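Local coordinates for cell division control protein Cdc48 (Mycobacterium smegmatis, PDB 5E7P) that probably binds and hydrolyses ATP as a Cdc48-type AAA ATPase with two P-loop modules, each with ADP bound, at residues Asp242-Leu247 with Arg385-Ser390; Met279-Cys284 with Val322-Asp327. All blocks are in the same frame, centred on the assembly; numbering follows the deposited sequence.

Contact 1 of 2, residues Asp242-Leu247 with Arg385-Ser390; sequences DEWLRL and RELGLS
The indole of Trp244 lies beneath the side chain of Arg385, which runs the opposite way across one of its faces; the pair joins helix 237-249 to an edge strand, 385-388, of the central sheet in the first AAA (P-loop NTPase) module. Arg385 CD sits 3.4 Å from the centroid of the Trp244 six-membered ring, 9° off the ring normal, a CH-pi contact. Further along, the guanidinium carbon Arg385 CZ stands 4.6 Å from the centroid of the Trp244 five-membered ring, almost exactly on its normal, a cation-pi pair. The guanidinium does not lie flat on the indole: the two planes are 79° apart, and the group turns an edge down, Arg385 NH1 3.5 Å from Trp244 NE1. The bend at chi3 (74°) of Arg385 lifts NE off the ring, and beyond it NH1 returns to the same face as CD. With CG anti to the carbonyl carbon, Trp244 points its indole at the strand, the CH2 corner foremost. Strand 265-269 flanks the pair, with Val266 touching both side chains. Leu387 also touches Gln237 and Leu241 of helix 237-249. Glu386 turns its side chain away, to a salt bridge with Arg573, while its carbonyl O stays near the indole plane, 3.9 Å from Trp244 CH2. At that same corner Leu387 CD1 comes obliquely to within 3.8 Å of Trp244 CH2.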
loop_
_atom_site.group_PDB
_atom_site.type_symbol
_atom_site.label_atom_id
_atom_site.label_comp_id
_atom_site.label_asym_id
_atom_site.label_seq_id
_atom_site.Cartn_x
_atom_site.Cartn_y
_atom_site.Cartn_z
ATOM N N ASP A 242 -14.019 19.950 -1.052
ATOM C CA ASP A 242 -15.346 20.530 -1.192
ATOM C C ASP A 242 -15.262 22.046 -1.300
ATOM O O ASP A 242 -15.944 22.655 -2.122
ATOM C CB ASP A 242 -16.234 20.126 -0.014
ATOM C CG ASP A 242 -17.608 20.765 -0.073
ATOM O OD1 ASP A 242 -18.430 20.333 -0.909
ATOM O OD2 ASP A 242 -17.868 21.693 0.722
ATOM N N GLU A 243 -14.408 22.646 -0.477
ATOM C CA GLU A 243 -14.238 24.094 -0.468
ATOM C C GLU A 243 -13.640 24.597 -1.783
ATOM O O GLU A 243 -13.992 25.673 -2.265
ATOM C CB GLU A 243 -13.394 24.525 0.741
ATOM C CG GLU A 243 -12.159 25.349 0.411
ATOM C CD GLU A 243 -12.200 26.738 1.018
ATOM O OE1 GLU A 243 -11.121 27.355 1.170
ATOM O OE2 GLU A 243 -13.311 27.214 1.338
ATOM N N TRP A 244 -12.745 23.806 -2.367
ATOM C CA TRP A 244 -12.141 24.138 -3.651
ATOM C C TRP A 244 -13.174 24.102 -4.774
ATOM O O TRP A 244 -13.229 25.006 -5.608
ATOM C CB TRP A 244 -11.011 23.166 -3.973
ATOM C CG TRP A 244 -9.754 23.394 -3.197
ATOM C CD1 TRP A 244 -9.422 24.502 -2.473
ATOM C CD2 TRP A 244 -8.656 22.482 -3.064
ATOM N NE1 TRP A 244 -8.184 24.337 -1.901
ATOM C CE2 TRP A 244 -7.692 23.106 -2.250
ATOM C CE3 TRP A 244 -8.396 21.198 -3.559
ATOM C CZ2 TRP A 244 -6.485 22.493 -1.919
ATOM C CZ3 TRP A 244 -7.198 20.592 -3.232
ATOM C CH2 TRP A 244 -6.258 21.238 -2.419
ATOM N N LEU A 245 -13.982 23.045 -4.787
ATOM C CA LEU A 245 -15.029 22.883 -5.789
ATOM C C LEU A 245 -16.052 24.009 -5.738
ATOM O O LEU A 245 -16.472 24.523 -6.775
ATOM C CB LEU A 245 -15.747 21.545 -5.605
ATOM C CG LEU A 245 -15.163 20.322 -6.305
ATOM C CD1 LEU A 245 -16.025 19.103 -6.022
ATOM C CD2 LEU A 245 -15.041 20.565 -7.807
ATOM N N ARG A 246 -16.456 24.387 -4.531
ATOM C CA ARG A 246 -17.484 25.405 -4.369
ATOM C C ARG A 246 -17.001 26.779 -4.824
ATOM O O ARG A 246 -17.740 27.512 -5.477
ATOM C CB ARG A 246 -17.999 25.434 -2.929
ATOM C CG ARG A 246 -18.663 24.128 -2.522
ATOM C CD ARG A 246 -19.459 24.233 -1.233
ATOM N NE ARG A 246 -20.217 23.004 -1.004
ATOM C CZ ARG A 246 -21.420 22.759 -1.515
ATOM N NH1 ARG A 246 -22.015 23.665 -2.281
ATOM N NH2 ARG A 246 -22.032 21.609 -1.261
ATOM N N LEU A 247 -15.758 27.114 -4.499
ATOM C CA LEU A 247 -15.179 28.381 -4.931
ATOM C C LEU A 247 -15.083 28.448 -6.451
ATOM O O LEU A 247 -15.414 29.462 -7.063
ATOM C CB LEU A 247 -13.795 28.578 -4.315
ATOM C CG LEU A 247 -13.753 28.881 -2.819
ATOM C CD1 LEU A 247 -12.317 28.938 -2.348
ATOM C CD2 LEU A 247 -14.470 30.188 -2.515
ATOM N N ARG A 385 -3.247 21.420 -8.382
ATOM C CA ARG A 385 -3.102 21.149 -6.956
ATOM C C ARG A 385 -3.356 19.682 -6.613
ATOM O O ARG A 385 -3.982 18.949 -7.381
ATOM C CB ARG A 385 -4.023 22.061 -6.143
ATOM C CG ARG A 385 -5.498 21.773 -6.317
ATOM C CD ARG A 385 -6.339 22.920 -5.782
ATOM N NE ARG A 385 -6.293 24.084 -6.658
ATOM C CZ ARG A 385 -6.737 25.291 -6.323
ATOM N NH1 ARG A 385 -7.253 25.499 -5.118
ATOM N NH2 ARG A 385 -6.660 26.292 -7.189
ATOM N N GLU A 386 -2.863 19.262 -5.452
ATOM C CA GLU A 386 -2.935 17.861 -5.053
ATOM C C GLU A 386 -3.431 17.678 -3.624
ATOM O O GLU A 386 -3.373 18.595 -2.804
ATOM C CB GLU A 386 -1.572 17.187 -5.223
ATOM C CG GLU A 386 -1.049 17.212 -6.643
ATOM C CD GLU A 386 0.255 16.461 -6.798
ATOM O OE1 GLU A 386 0.736 15.890 -5.796
ATOM O OE2 GLU A 386 0.796 16.440 -7.924
ATOM N N LEU A 387 -3.908 16.475 -3.332
ATOM C CA LEU A 387 -4.494 16.173 -2.038
ATOM C C LEU A 387 -4.123 14.747 -1.641
ATOM O O LEU A 387 -4.419 13.795 -2.365
ATOM C CB LEU A 387 -6.011 16.332 -2.122
ATOM C CG LEU A 387 -6.752 16.895 -0.913
ATOM C CD1 LEU A 387 -6.010 18.089 -0.341
ATOM C CD2 LEU A 387 -8.152 17.295 -1.326
ATOM N N GLY A 388 -3.458 14.604 -0.498
ATOM C CA GLY A 388 -3.024 13.300 -0.030
ATOM C C GLY A 388 -3.856 12.774 1.123
ATOM O O GLY A 388 -3.977 13.428 2.158
ATOM N N LEU A 389 -4.431 11.588 0.946
ATOM C CA LEU A 389 -5.221 10.950 1.995
ATOM C C LEU A 389 -4.346 10.093 2.906
ATOM O O LEU A 389 -3.221 9.736 2.550
ATOM C CB LEU A 389 -6.349 10.107 1.391
ATOM C CG LEU A 389 -7.708 10.799 1.244
ATOM C CD1 LEU A 389 -7.564 12.153 0.575
ATOM C CD2 LEU A 389 -8.684 9.924 0.472
ATOM N N SER A 390 -4.873 9.763 4.080
ATOM C CA SER A 390 -4.110 9.033 5.083
ATOM C C SER A 390 -4.787 7.731 5.508
ATOM O O SER A 390 -6.005 7.594 5.406
ATOM C CB SER A 390 -3.890 9.921 6.305
ATOM O OG SER A 390 -3.335 9.179 7.373
#

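Contact 2 of 2, residues Met279-Cys284 with Val322-Asp327; sequences MVRAVC and VLFIAD
Val280 presses its CG1 methyl over the centre of the Phe324 ring, 3.8 Å from the centroid and 13° off the normal, in a CH-pi contact between side chains that approach from opposite directions. CG1 is anti to the backbone N (chi1 179°), which directs this methyl at the ring, while Val280 CG2 comes only to its rim, 4.1 Å from Phe324 CE1. The opposite face carries the backbone N of Ala326, offset toward the rim. Arg281 crosses Phe324 at about a right angle: its NE lies 4.1 Å from CE2, near the ring plane, and the guanidinium turns a face to that carbon, the planes 74° apart. One turn on, Cys284 SG lies equally near both methyls of Val322, 3.9 Å from CG1 and from CG2. This is the core of the P-loop NTPase fold, where the helix following the phosphate-binding loop packs on the central sheet. Its start, Lys276 to Thr278, binds ADP, and the Arg281 side chain is about 5 Å from the nucleotide. A salt bridge from Arg281 NH2 to Glu291 holds the guanidinium, and Glu291 touches Phe324. Farther out, Val280 touches Ile364 and Thr366 of strand 361-366, and Asp327 N is hydrogen-bonded to Thr366 OG1.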
loop_
_atom_site.group_PDB
_atom_site.type_symbol
_atom_site.label_atom_id
_atom_site.label_comp_id
_atom_site.label_asym_id
_atom_site.label_seq_id
_atom_site.Cartn_x
_atom_site.Cartn_y
_atom_site.Cartn_z
ATOM N N MET A 279 -14.483 9.174 -1.867
ATOM C CA MET A 279 -14.480 10.546 -1.373
ATOM C C MET A 279 -14.884 11.530 -2.468
ATOM O O MET A 279 -15.659 12.454 -2.227
ATOM C CB MET A 279 -13.103 10.927 -0.822
ATOM C CG MET A 279 -13.013 12.390 -0.397
ATOM S SD MET A 279 -11.372 12.931 0.108
ATOM C CE MET A 279 -10.548 13.066 -1.474
ATOM N N VAL A 280 -14.353 11.324 -3.669
ATOM C CA VAL A 280 -14.624 12.215 -4.793
ATOM C C VAL A 280 -16.097 12.182 -5.193
ATOM O O VAL A 280 -16.710 13.225 -5.426
ATOM C CB VAL A 280 -13.737 11.883 -6.013
ATOM C CG1 VAL A 280 -14.061 12.807 -7.178
ATOM C CG2 VAL A 280 -12.263 11.990 -5.644
ATOM N N ARG A 281 -16.665 10.983 -5.257
ATOM C CA ARG A 281 -18.078 10.833 -5.583
ATOM C C ARG A 281 -18.963 11.477 -4.519
ATOM O O ARG A 281 -19.978 12.105 -4.834
ATOM C CB ARG A 281 -18.436 9.356 -5.756
ATOM C CG ARG A 281 -17.572 8.638 -6.780
ATOM C CD ARG A 281 -18.104 7.251 -7.105
ATOM N NE ARG A 281 -17.225 6.556 -8.041
ATOM C CZ ARG A 281 -16.289 5.680 -7.684
ATOM N NH1 ARG A 281 -16.118 5.372 -6.404
ATOM N NH2 ARG A 281 -15.534 5.101 -8.610
ATOM N N ALA A 282 -18.568 11.325 -3.258
ATOM C CA ALA A 282 -19.318 11.899 -2.146
ATOM C C ALA A 282 -19.283 13.425 -2.168
ATOM O O ALA A 282 -20.304 14.083 -1.956
ATOM C CB ALA A 282 -18.787 11.376 -0.823
ATOM N N VAL A 283 -18.103 13.982 -2.423
ATOM C CA VAL A 283 -17.927 15.431 -2.464
ATOM C C VAL A 283 -18.674 16.054 -3.648
ATOM O O VAL A 283 -19.225 17.149 -3.541
ATOM C CB VAL A 283 -16.423 15.812 -2.498
ATOM C CG1 VAL A 283 -16.231 17.281 -2.851
ATOM C CG2 VAL A 283 -15.776 15.501 -1.164
ATOM N N CYS A 284 -18.718 15.335 -4.764
ATOM C CA CYS A 284 -19.357 15.834 -5.977
ATOM C C CYS A 284 -20.812 15.400 -6.088
ATOM O O CYS A 284 -21.396 15.475 -7.167
ATOM C CB CYS A 284 -18.602 15.341 -7.213
ATOM S SG CYS A 284 -16.876 15.852 -7.310
ATOM N N VAL A 322 -18.285 18.006 -13.180
ATOM C CA VAL A 322 -17.004 17.420 -12.814
ATOM C C VAL A 322 -16.617 16.241 -13.705
ATOM O O VAL A 322 -17.371 15.274 -13.836
ATOM C CB VAL A 322 -17.005 16.951 -11.348
ATOM C CG1 VAL A 322 -15.668 16.339 -10.989
ATOM C CG2 VAL A 322 -17.312 18.107 -10.430
ATOM N N LEU A 323 -15.439 16.332 -14.316
ATOM C CA LEU A 323 -14.852 15.198 -15.021
ATOM C C LEU A 323 -13.972 14.434 -14.043
ATOM O O LEU A 323 -12.996 14.976 -13.519
ATOM C CB LEU A 323 -14.024 15.653 -16.226
ATOM C CG LEU A 323 -13.392 14.534 -17.069
ATOM C CD1 LEU A 323 -14.457 13.716 -17.796
ATOM C CD2 LEU A 323 -12.383 15.091 -18.062
ATOM N N PHE A 324 -14.328 13.181 -13.783
ATOM C CA PHE A 324 -13.604 12.376 -12.806
ATOM C C PHE A 324 -13.010 11.114 -13.425
ATOM O O PHE A 324 -13.724 10.292 -14.002
ATOM C CB PHE A 324 -14.512 12.029 -11.616
ATOM C CG PHE A 324 -13.927 11.011 -10.674
ATOM C CD1 PHE A 324 -12.617 11.122 -10.229
ATOM C CD2 PHE A 324 -14.695 9.951 -10.218
ATOM C CE1 PHE A 324 -12.081 10.184 -9.361
ATOM C CE2 PHE A 324 -14.165 9.012 -9.346
ATOM C CZ PHE A 324 -12.858 9.128 -8.918
ATOM N N ILE A 325 -11.695 10.971 -13.299
ATOM C CA ILE A 325 -11.012 9.759 -13.735
ATOM C C ILE A 325 -10.402 9.030 -12.542
ATOM O O ILE A 325 -9.410 9.478 -11.963
ATOM C CB ILE A 325 -9.918 10.055 -14.786
ATOM C CG1 ILE A 325 -10.530 10.728 -16.014
ATOM C CG2 ILE A 325 -9.223 8.774 -15.198
ATOM C CD1 ILE A 325 -9.520 11.092 -17.079
ATOM N N ALA A 326 -11.010 7.909 -12.174
ATOM C CA ALA A 326 -10.515 7.100 -11.070
ATOM C C ALA A 326 -9.269 6.333 -11.495
ATOM O O ALA A 326 -9.271 5.656 -12.525
ATOM C CB ALA A 326 -11.593 6.140 -10.588
ATOM N N ASP A 327 -8.207 6.460 -10.703
ATOM C CA ASP A 327 -6.949 5.758 -10.953
ATOM C C ASP A 327 -6.383 6.080 -12.337
ATOM O O ASP A 327 -6.269 5.213 -13.208
ATOM C CB ASP A 327 -7.117 4.251 -10.739
ATOM C CG ASP A 327 -7.654 3.921 -9.353
ATOM O OD1 ASP A 327 -6.870 3.972 -8.380
ATOM O OD2 ASP A 327 -8.862 3.620 -9.236
#

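From the N terminus, helix 237-249 comes first and waits 138 residues for its partner, strand 385-388; contact 1 thus closes a long loop holding four strands of the sheet. Within that loop the chain makes strand 265-269, the ADP-binding turn and helix 276-283, and contact 2 closes a shorter loop of 37 residues when strand 321-326 returns beneath that helix. The loops nest without crossing. Both contacts reach the same six-stranded sheet, at an edge strand and at an inner strand, with centres about 11 Å apart. The two helices also meet directly, Leu245 CD1 lying 3.7 Å from Val283 CG1. Separately, helix 276-283 meets the loop beyond strand 385-388, with Met279 CE 3.7 Å from Leu389 CD1.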